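DNA mismatch repair protein MUTS (Thermus aquaticus, PDB 1EWQ) binds mismatched DNA, probably carrying out the recognition step of mismatch repair, and has a weak ATPase activity. Local coordinates at residues S376-E381 with E508-Q513; P406-L411 with R496-E501; P545-R550 with L616-G621. All blocks are in the same frame, centred on the assembly; numbering follows the deposited sequence.

Contacts 1 and 2 both use helix 479-511, one near its C-terminal end and the other about a third of the way back along it; their centres lie 20 Å apart and their nearest atoms about 8 Å. Contact 2 is nested in the chain loop that contact 1 closes, and all four segments belong to MutS domain III. Contact 3 follows later in the chain, at the ATPase end, its centre 47 Å from that of contact 1 and 64 Å from that of contact 2. The bound DNA is about 9 Å from the nearest atom of contact 2, about 25 Å from contact 1 and about 52 Å from contact 3. None lies at the predicted ATP site.

Contact 1: residues S376-E381 with E508-Q513; sequences SPLKEE and ERAKRQ
Leu378 and Glu381, on the short helix 376-385, pack against Arg509 and Ala510 near the end of the long helix 479-511 and Gln513 in the turn just after it, a helix-helix contact inside MutS domain III. One turn of helix separates Leu378 from Glu381, so both side chains leave the same side of their helix: the leucine serves the buried part of the contact and the glutamate its more open border. Leu378 swings its CG anti to the backbone N (chi1 -161°), and its two methyl groups then divide the work. CD2 settles 4.1 Å from Ala510 CA, where the small alanine lets the leucine come right up to the backbone. CD1 lies 3.9 Å from Gln513 CG, the two side chains running past each other in opposite directions, so that the glutamine is used here for its aliphatic part. Gln513 also occupies the N-cap position of the next helix, 514-540, which places the leucine beside the junction of two helices. Leu356 and Leu352 of helix 346-366 complete the apolar surroundings, touching Leu378 and Ala510 respectively.

The charged border is made by Glu381 and Arg509. The arginine bends at both chi2 and chi3, which brings its NH1 to 3.3 Å from Glu381 OE2 in a salt bridge. That hydrogen bond is far from straight, with 140° at the hydrogen, and it uses the syn lone pair of the oxygen. Arg509 NH2 lies only 3.0 Å from Arg512 NH1; the two like charges would probably repel, which Glu381 is likely to offset, helped by a long, undirected charge contact from Glu508 to Arg512. The other carboxylate oxygen, Glu381 OE1, rests against the arginine's aliphatic chain, 3.2 Å from Arg509 CD.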
loop_
_atom_site.group_PDB
_atom_site.type_symbol
_atom_site.label_atom_id
_atom_site.label_comp_id
_atom_site.label_asym_id
_atom_site.label_seq_id
_atom_site.Cartn_x
_atom_site.Cartn_y
_atom_site.Cartn_z
ATOM N N SER C 376 4.991 0.795 46.985
ATOM C CA SER C 376 6.401 1.011 47.280
ATOM C C SER C 376 7.100 -0.293 47.656
ATOM O O SER C 376 8.255 -0.498 47.302
ATOM C CB SER C 376 6.579 2.066 48.383
ATOM O OG SER C 376 5.847 1.741 49.545
ATOM N N PRO C 377 6.408 -1.203 48.362
ATOM C CA PRO C 377 7.114 -2.445 48.698
ATOM C C PRO C 377 7.552 -3.266 47.473
ATOM O O PRO C 377 8.629 -3.859 47.480
ATOM C CB PRO C 377 6.121 -3.181 49.609
ATOM C CG PRO C 377 4.796 -2.601 49.243
ATOM C CD PRO C 377 5.091 -1.150 49.019
ATOM N N LEU C 378 6.731 -3.285 46.426
ATOM C CA LEU C 378 7.052 -4.017 45.197
ATOM C C LEU C 378 8.173 -3.260 44.475
ATOM O O LEU C 378 9.105 -3.852 43.921
ATOM C CB LEU C 378 5.821 -4.086 44.285
ATOM C CG LEU C 378 5.743 -5.129 43.158
ATOM C CD1 LEU C 378 4.790 -4.629 42.086
ATOM C CD2 LEU C 378 7.102 -5.379 42.549
ATOM N N LYS C 379 8.060 -1.936 44.492
ATOM C CA LYS C 379 9.026 -1.046 43.865
ATOM C C LYS C 379 10.421 -1.301 44.438
ATOM O O LYS C 379 11.397 -1.440 43.702
ATOM C CB LYS C 379 8.613 0.406 44.125
ATOM C CG LYS C 379 9.426 1.453 43.388
ATOM C CD LYS C 379 9.029 2.864 43.819
ATOM C CE LYS C 379 9.736 3.314 45.095
ATOM N NZ LYS C 379 9.499 2.439 46.280
ATOM N N GLU C 380 10.501 -1.369 45.761
ATOM C CA GLU C 380 11.768 -1.590 46.446
ATOM C C GLU C 380 12.398 -2.932 46.094
ATOM O O GLU C 380 13.610 -3.006 45.873
ATOM C CB GLU C 380 11.570 -1.500 47.963
ATOM C CG GLU C 380 11.028 -0.161 48.442
ATOM C CD GLU C 380 10.751 -0.149 49.933
ATOM O OE1 GLU C 380 10.133 -1.118 50.437
ATOM O OE2 GLU C 380 11.141 0.832 50.602
ATOM N N GLU C 381 11.586 -3.988 46.057
ATOM C CA GLU C 381 12.098 -5.315 45.721
ATOM C C GLU C 381 12.643 -5.291 44.297
ATOM O O GLU C 381 13.689 -5.875 44.020
ATOM C CB GLU C 381 11.000 -6.383 45.828
ATOM C CG GLU C 381 10.435 -6.611 47.228
ATOM C CD GLU C 381 9.635 -7.910 47.327
ATOM O OE1 GLU C 381 10.263 -8.991 47.253
ATOM O OE2 GLU C 381 8.386 -7.858 47.465
ATOM N N GLU C 508 7.131 -13.312 40.024
ATOM C CA GLU C 508 5.999 -13.777 40.819
ATOM C C GLU C 508 5.632 -12.734 41.880
ATOM O O GLU C 508 4.461 -12.554 42.194
ATOM C CB GLU C 508 6.343 -15.112 41.483
ATOM C CG GLU C 508 5.216 -15.739 42.283
ATOM C CD GLU C 508 4.003 -16.061 41.433
ATOM O OE1 GLU C 508 4.177 -16.588 40.310
ATOM O OE2 GLU C 508 2.871 -15.795 41.894
ATOM N N ARG C 509 6.633 -12.052 42.428
ATOM C CA ARG C 509 6.391 -11.016 43.430
ATOM C C ARG C 509 5.546 -9.912 42.791
ATOM O O ARG C 509 4.629 -9.366 43.419
ATOM C CB ARG C 509 7.713 -10.407 43.927
ATOM C CG ARG C 509 8.585 -11.318 44.803
ATOM C CD ARG C 509 8.218 -11.213 46.286
ATOM N NE ARG C 509 6.896 -11.770 46.573
ATOM C CZ ARG C 509 6.108 -11.363 47.569
ATOM N NH1 ARG C 509 6.502 -10.389 48.388
ATOM N NH2 ARG C 509 4.915 -11.927 47.738
ATOM N N ALA C 510 5.864 -9.589 41.542
ATOM C CA ALA C 510 5.146 -8.553 40.813
ATOM C C ALA C 510 3.752 -9.036 40.456
ATOM O O ALA C 510 2.775 -8.291 40.581
ATOM C CB ALA C 510 5.907 -8.173 39.536
ATOM N N LYS C 511 3.669 -10.287 40.019
ATOM C CA LYS C 511 2.399 -10.874 39.630
ATOM C C LYS C 511 1.348 -10.819 40.748
ATOM O O LYS C 511 0.156 -10.649 40.481
ATOM C CB LYS C 511 2.619 -12.314 39.170
ATOM C CG LYS C 511 1.352 -13.040 38.758
ATOM C CD LYS C 511 1.638 -14.476 38.324
ATOM C CE LYS C 511 0.344 -15.236 38.064
ATOM N NZ LYS C 511 0.581 -16.589 37.468
ATOM N N ARG C 512 1.782 -10.942 41.999
ATOM C CA ARG C 512 0.847 -10.899 43.113
ATOM C C ARG C 512 0.165 -9.543 43.267
ATOM O O ARG C 512 -0.873 -9.438 43.915
ATOM C CB ARG C 512 1.562 -11.285 44.404
ATOM C CG ARG C 512 1.786 -12.782 44.492
ATOM C CD ARG C 512 2.821 -13.162 45.529
ATOM N NE ARG C 512 3.014 -14.611 45.531
ATOM C CZ ARG C 512 4.159 -15.213 45.842
ATOM N NH1 ARG C 512 5.222 -14.486 46.178
ATOM N NH2 ARG C 512 4.239 -16.540 45.811
ATOM N N GLN C 513 0.742 -8.513 42.656
ATOM C CA GLN C 513 0.177 -7.172 42.716
ATOM C C GLN C 513 -0.557 -6.815 41.425
ATOM O O GLN C 513 -0.880 -5.649 41.192
ATOM C CB GLN C 513 1.276 -6.136 42.957
ATOM C CG GLN C 513 2.020 -6.296 44.279
ATOM C CD GLN C 513 1.078 -6.416 45.456
ATOM O OE1 GLN C 513 0.125 -5.645 45.576
ATOM N NE2 GLN C 513 1.332 -7.384 46.331
#

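Contact 2: residues P406-L411 with R496-E501; sequences PDLDAL and RRREEE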
loop_
_atom_site.group_PDB
_atom_site.type_symbol
_atom_site.label_atom_id
_atom_site.label_comp_id
_atom_site.label_asym_id
_atom_site.label_seq_id
_atom_site.Cartn_x
_atom_site.Cartn_y
_atom_site.Cartn_z
ATOM N N PRO C 406 22.199 -14.670 47.265
ATOM C CA PRO C 406 23.442 -15.321 47.701
ATOM C C PRO C 406 23.914 -16.492 46.844
ATOM O O PRO C 406 25.104 -16.616 46.565
ATOM C CB PRO C 406 23.141 -15.714 49.151
ATOM C CG PRO C 406 21.647 -15.865 49.170
ATOM C CD PRO C 406 21.171 -14.722 48.320
ATOM N N ASP C 407 22.988 -17.348 46.425
ATOM C CA ASP C 407 23.322 -18.495 45.579
ATOM C C ASP C 407 24.031 -17.959 44.328
ATOM O O ASP C 407 25.121 -18.424 43.965
ATOM C CB ASP C 407 22.037 -19.230 45.175
ATOM C CG ASP C 407 22.301 -20.587 44.518
ATOM O OD1 ASP C 407 23.248 -20.695 43.706
ATOM O OD2 ASP C 407 21.541 -21.543 44.806
ATOM N N LEU C 408 23.405 -16.968 43.690
ATOM C CA LEU C 408 23.935 -16.327 42.482
ATOM C C LEU C 408 25.276 -15.626 42.716
ATOM O O LEU C 408 26.207 -15.767 41.919
ATOM C CB LEU C 408 22.913 -15.319 41.933
ATOM C CG LEU C 408 23.262 -14.483 40.693
ATOM C CD1 LEU C 408 23.650 -15.388 39.525
ATOM C CD2 LEU C 408 22.054 -13.619 40.319
ATOM N N ASP C 409 25.378 -14.870 43.804
ATOM C CA ASP C 409 26.625 -14.173 44.106
ATOM C C ASP C 409 27.764 -15.161 44.366
ATOM O O ASP C 409 28.908 -14.919 43.982
ATOM C CB ASP C 409 26.436 -13.254 45.310
ATOM C CG ASP C 409 25.553 -12.070 44.989
ATOM O OD1 ASP C 409 25.873 -11.340 44.035
ATOM O OD2 ASP C 409 24.543 -11.866 45.679
ATOM N N ALA C 410 27.449 -16.274 45.018
ATOM C CA ALA C 410 28.462 -17.285 45.288
ATOM C C ALA C 410 28.938 -17.777 43.926
ATOM O O ALA C 410 30.133 -17.941 43.696
ATOM C CB ALA C 410 27.860 -18.446 46.088
ATOM N N LEU C 411 27.979 -17.989 43.026
ATOM C CA LEU C 411 28.269 -18.469 41.685
ATOM C C LEU C 411 29.100 -17.482 40.867
ATOM O O LEU C 411 30.039 -17.885 40.178
ATOM C CB LEU C 411 26.965 -18.791 40.951
ATOM C CG LEU C 411 26.159 -19.990 41.465
ATOM C CD1 LEU C 411 24.811 -20.041 40.761
ATOM C CD2 LEU C 411 26.932 -21.283 41.220
ATOM N N ARG C 496 23.357 -19.189 34.753
ATOM C CA ARG C 496 22.177 -18.968 33.919
ATOM C C ARG C 496 20.943 -19.538 34.608
ATOM O O ARG C 496 19.878 -18.930 34.579
ATOM C CB ARG C 496 22.322 -19.625 32.544
ATOM C CG ARG C 496 23.303 -18.946 31.609
ATOM C CD ARG C 496 23.246 -19.578 30.221
ATOM N NE ARG C 496 24.579 -19.788 29.664
ATOM C CZ ARG C 496 25.381 -20.798 29.991
ATOM N NH1 ARG C 496 24.989 -21.706 30.871
ATOM N NH2 ARG C 496 26.579 -20.895 29.438
ATOM N N ARG C 497 21.096 -20.706 35.228
ATOM C CA ARG C 497 19.988 -21.349 35.927
ATOM C C ARG C 497 19.478 -20.506 37.082
ATOM O O ARG C 497 18.334 -20.052 37.072
ATOM C CB ARG C 497 20.391 -22.721 36.479
ATOM C CG ARG C 497 19.227 -23.380 37.215
ATOM C CD ARG C 497 19.527 -24.748 37.790
ATOM N NE ARG C 497 18.284 -25.374 38.241
ATOM C CZ ARG C 497 18.196 -26.589 38.779
ATOM N NH1 ARG C 497 19.289 -27.322 38.945
ATOM N NH2 ARG C 497 17.012 -27.080 39.135
ATOM N N ARG C 498 20.328 -20.318 38.086
ATOM C CA ARG C 498 19.974 -19.533 39.263
ATOM C C ARG C 498 19.412 -18.164 38.898
ATOM O O ARG C 498 18.437 -17.711 39.492
ATOM C CB ARG C 498 21.199 -19.359 40.167
ATOM C CG ARG C 498 21.079 -18.243 41.207
ATOM C CD ARG C 498 20.348 -18.674 42.480
ATOM N NE ARG C 498 18.993 -19.162 42.258
ATOM C CZ ARG C 498 17.964 -18.899 43.059
ATOM N NH1 ARG C 498 18.129 -18.149 44.135
ATOM N NH2 ARG C 498 16.767 -19.393 42.786
ATOM N N GLU C 499 20.026 -17.505 37.923
ATOM C CA GLU C 499 19.562 -16.181 37.532
ATOM C C GLU C 499 18.160 -16.215 36.922
ATOM O O GLU C 499 17.380 -15.292 37.124
ATOM C CB GLU C 499 20.556 -15.523 36.574
ATOM C CG GLU C 499 20.243 -14.057 36.311
ATOM C CD GLU C 499 21.432 -13.298 35.759
ATOM O OE1 GLU C 499 22.136 -13.856 34.886
ATOM O OE2 GLU C 499 21.653 -12.143 36.189
ATOM N N GLU C 500 17.835 -17.270 36.182
ATOM C CA GLU C 500 16.498 -17.368 35.618
ATOM C C GLU C 500 15.527 -17.645 36.767
ATOM O O GLU C 500 14.407 -17.128 36.783
ATOM C CB GLU C 500 16.396 -18.496 34.592
ATOM C CG GLU C 500 15.077 -18.455 33.819
ATOM C CD GLU C 500 14.910 -19.607 32.848
ATOM O OE1 GLU C 500 14.498 -20.705 33.288
ATOM O OE2 GLU C 500 15.191 -19.420 31.640
ATOM N N GLU C 501 15.959 -18.465 37.728
ATOM C CA GLU C 501 15.117 -18.789 38.879
ATOM C C GLU C 501 14.796 -17.505 39.651
ATOM O O GLU C 501 13.661 -17.290 40.066
ATOM C CB GLU C 501 15.816 -19.784 39.825
ATOM C CG GLU C 501 16.279 -21.088 39.172
ATOM C CD GLU C 501 16.901 -22.076 40.168
ATOM O OE1 GLU C 501 17.629 -21.643 41.088
ATOM O OE2 GLU C 501 16.672 -23.294 40.019
#
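The guanidinium of Arg498 and the carboxylate of Asp407 have their planes 42° apart, and Asp407 CB approaches the guanidinium obliquely. The touch itself is between methylenes, Asp407 CB and Arg498 CD, close at 3.2 Å. Asp407 OD2 stays 4.3 Å from Arg498 NE and well out of the guanidinium plane, so the attraction is one of charge alone. The directed bonds of the arginine go to other acids. Its NH2 gives a hydrogen bond to Glu501 OE1 at 2.9 Å, arriving from above the carboxylate plane, and NE adds a weak bond to the same oxygen; Arg497 NE holds Glu501 OE2, making a salt-bridge network of the three. Asp405 takes NH1 of Arg498 in a salt bridge and Glu505 takes NH2 in another. With CG anti to the backbone N (chi1 163°) and bends at chi2 and chi3, the aliphatic part of Arg498 lies across the neighbouring helix: its CG is 3.5 Å from Leu408 CB, and its CB is 3.7 Å from Leu411 CD1, the latter side chain crossing it at about a right angle. A leucine in place of Arg498 would probably keep part of this apolar packing but leave Asp405 and Glu505 without this cation and Glu501 with Arg497 alone of the pair. Glu499 turns its OE2 to the backbone amides of Leu399 and Ile400. The segment axes approach to 9.4 Å and cross at -154°, an antiparallel packing of helices 406-433 and 479-511, the long pair that in MutS carries the four-stranded DNA-binding sheet between them in sequence.

Contact 3: residues P545-R550 with L616-G621; sequences PRFGDR and LPLFDG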
loop_
_atom_site.group_PDB
_atom_site.type_symbol
_atom_site.label_atom_id
_atom_site.label_comp_id
_atom_site.label_asym_id
_atom_site.label_seq_id
_atom_site.Cartn_x
_atom_site.Cartn_y
_atom_site.Cartn_z
ATOM N N PRO C 545 -19.438 23.629 27.979
ATOM C CA PRO C 545 -20.820 23.665 27.499
ATOM C C PRO C 545 -21.832 23.499 28.633
ATOM O O PRO C 545 -21.552 22.859 29.640
ATOM C CB PRO C 545 -20.869 22.486 26.532
ATOM C CG PRO C 545 -19.994 21.491 27.223
ATOM C CD PRO C 545 -18.802 22.352 27.602
ATOM N N ARG C 546 -23.009 24.082 28.462
ATOM C CA ARG C 546 -24.054 23.964 29.463
ATOM C C ARG C 546 -25.152 23.125 28.821
ATOM O O ARG C 546 -25.383 23.218 27.623
ATOM C CB ARG C 546 -24.598 25.339 29.833
ATOM C CG ARG C 546 -23.530 26.370 30.179
ATOM C CD ARG C 546 -22.678 25.950 31.368
ATOM N NE ARG C 546 -21.589 26.898 31.611
ATOM C CZ ARG C 546 -20.676 26.764 32.572
ATOM N NH1 ARG C 546 -20.714 25.717 33.391
ATOM N NH2 ARG C 546 -19.719 27.673 32.716
ATOM N N PHE C 547 -25.825 22.303 29.616
ATOM C CA PHE C 547 -26.879 21.449 29.081
ATOM C C PHE C 547 -28.276 21.955 29.415
ATOM O O PHE C 547 -28.539 22.376 30.538
ATOM C CB PHE C 547 -26.704 20.015 29.597
ATOM C CG PHE C 547 -25.372 19.414 29.253
ATOM C CD1 PHE C 547 -24.389 19.269 30.221
ATOM C CD2 PHE C 547 -25.091 19.033 27.946
ATOM C CE1 PHE C 547 -23.138 18.752 29.890
ATOM C CE2 PHE C 547 -23.847 18.515 27.598
ATOM C CZ PHE C 547 -22.869 18.374 28.565
ATOM N N GLY C 548 -29.158 21.906 28.421
ATOM C CA GLY C 548 -30.535 22.348 28.571
ATOM C C GLY C 548 -31.331 21.754 27.417
ATOM O O GLY C 548 -30.884 20.778 26.814
ATOM N N ASP C 549 -32.496 22.301 27.090
ATOM C CA ASP C 549 -33.243 21.737 25.967
ATOM C C ASP C 549 -33.064 22.563 24.703
ATOM O O ASP C 549 -33.490 22.177 23.617
ATOM C CB ASP C 549 -34.730 21.603 26.297
ATOM C CG ASP C 549 -35.562 21.231 25.078
ATOM O OD1 ASP C 549 -35.888 22.149 24.287
ATOM O OD2 ASP C 549 -35.870 20.025 24.898
ATOM N N ARG C 550 -32.410 23.702 24.844
ATOM C CA ARG C 550 -32.168 24.562 23.704
ATOM C C ARG C 550 -30.729 24.424 23.251
ATOM O O ARG C 550 -29.822 24.257 24.070
ATOM C CB ARG C 550 -32.430 26.023 24.079
ATOM C CG ARG C 550 -33.868 26.431 23.946
ATOM C CD ARG C 550 -34.208 27.636 24.815
ATOM N NE ARG C 550 -35.563 28.114 24.540
ATOM C CZ ARG C 550 -36.636 27.331 24.419
ATOM N NH1 ARG C 550 -36.529 26.010 24.551
ATOM N NH2 ARG C 550 -37.823 27.874 24.153
ATOM N N LEU C 616 -26.288 23.238 25.178
ATOM C CA LEU C 616 -26.650 22.065 24.399
ATOM C C LEU C 616 -27.586 21.072 25.056
ATOM O O LEU C 616 -27.569 20.891 26.274
ATOM C CB LEU C 616 -25.378 21.310 24.004
ATOM C CG LEU C 616 -24.328 22.086 23.210
ATOM C CD1 LEU C 616 -22.991 21.373 23.312
ATOM C CD2 LEU C 616 -24.773 22.231 21.758
ATOM N N PRO C 617 -28.440 20.426 24.249
ATOM C CA PRO C 617 -29.362 19.431 24.797
ATOM C C PRO C 617 -28.620 18.084 24.781
ATOM O O PRO C 617 -27.517 17.980 24.228
ATOM C CB PRO C 617 -30.532 19.465 23.816
ATOM C CG PRO C 617 -29.863 19.755 22.515
ATOM C CD PRO C 617 -28.818 20.805 22.873
ATOM N N LEU C 618 -29.199 17.064 25.396
ATOM C CA LEU C 618 -28.557 15.763 25.390
ATOM C C LEU C 618 -29.195 14.936 24.278
ATOM O O LEU C 618 -30.299 14.413 24.433
ATOM C CB LEU C 618 -28.729 15.094 26.745
ATOM C CG LEU C 618 -28.002 15.837 27.862
ATOM C CD1 LEU C 618 -28.487 15.387 29.236
ATOM C CD2 LEU C 618 -26.512 15.605 27.687
ATOM N N PHE C 619 -28.511 14.854 23.138
ATOM C CA PHE C 619 -29.023 14.103 21.997
ATOM C C PHE C 619 -28.902 12.594 22.229
ATOM O O PHE C 619 -27.962 12.133 22.871
ATOM C CB PHE C 619 -28.262 14.491 20.717
ATOM C CG PHE C 619 -28.360 15.954 20.371
ATOM C CD1 PHE C 619 -27.302 16.818 20.633
ATOM C CD2 PHE C 619 -29.506 16.470 19.781
ATOM C CE1 PHE C 619 -27.389 18.176 20.303
ATOM C CE2 PHE C 619 -29.594 17.826 19.452
ATOM C CZ PHE C 619 -28.536 18.675 19.713
ATOM N N ASP C 620 -29.860 11.831 21.705
ATOM C CA ASP C 620 -29.827 10.381 21.862
ATOM C C ASP C 620 -29.051 9.742 20.711
ATOM O O ASP C 620 -28.717 8.559 20.748
ATOM C CB ASP C 620 -31.253 9.816 21.957
ATOM C CG ASP C 620 -32.026 9.926 20.662
ATOM O OD1 ASP C 620 -31.583 10.637 19.734
ATOM O OD2 ASP C 620 -33.101 9.298 20.576
ATOM N N GLY C 621 -28.733 10.555 19.707
ATOM C CA GLY C 621 -27.989 10.069 18.556
ATOM C C GLY C 621 -27.790 11.133 17.493
ATOM O O GLY C 621 -28.547 12.104 17.417
#
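Phe547 and Leu616 pair as a parallel beta bridge, held by two backbone hydrogen bonds that both involve Leu616. Its N donates to Arg546 O in a short bond of 2.6 Å, the N-H meeting the carbonyl oxygen almost head-on, whereas Leu616 O receives Gly548 N at 2.9 Å from a position 46° out of the carbonyl plane. The same oxygen is approached by Phe547 CA in a CA-H...O contact and sits at the edge of the phenylalanine ring, 3.5 Å from Phe547 CD2. Phe547 CG lies anti to the carbonyl carbon (chi1 -58°), which carries the ring to the side of Leu618. Leu618 CD2 also reaches the ring, 3.7 Å from Phe547 CD2, the two side chains crossing at about a right angle. Leu616 instead sends CD1 to Pro545 CB, 4.0 Å away, a small apolar patch suited to a buried place. Pro617 follows, its CD 3.8 Å from Arg550 O.

Farther out, Asp549 turns away and is held by others, its OD2 by His576 and its backbone O by the hydroxyl of Tyr690, while Arg299 binds Phe547 O. Strand 546-547 is an outer strand of a mixed four-stranded sheet, next to strand 613-616. Leu616 packs on Leu551 and Ile553 of strand 551-556 and on Ile599 and Ala603 of helix 589-603, while Phe547 and Leu618 lie against helix 299-314, joining the ATPase end to the domain III region.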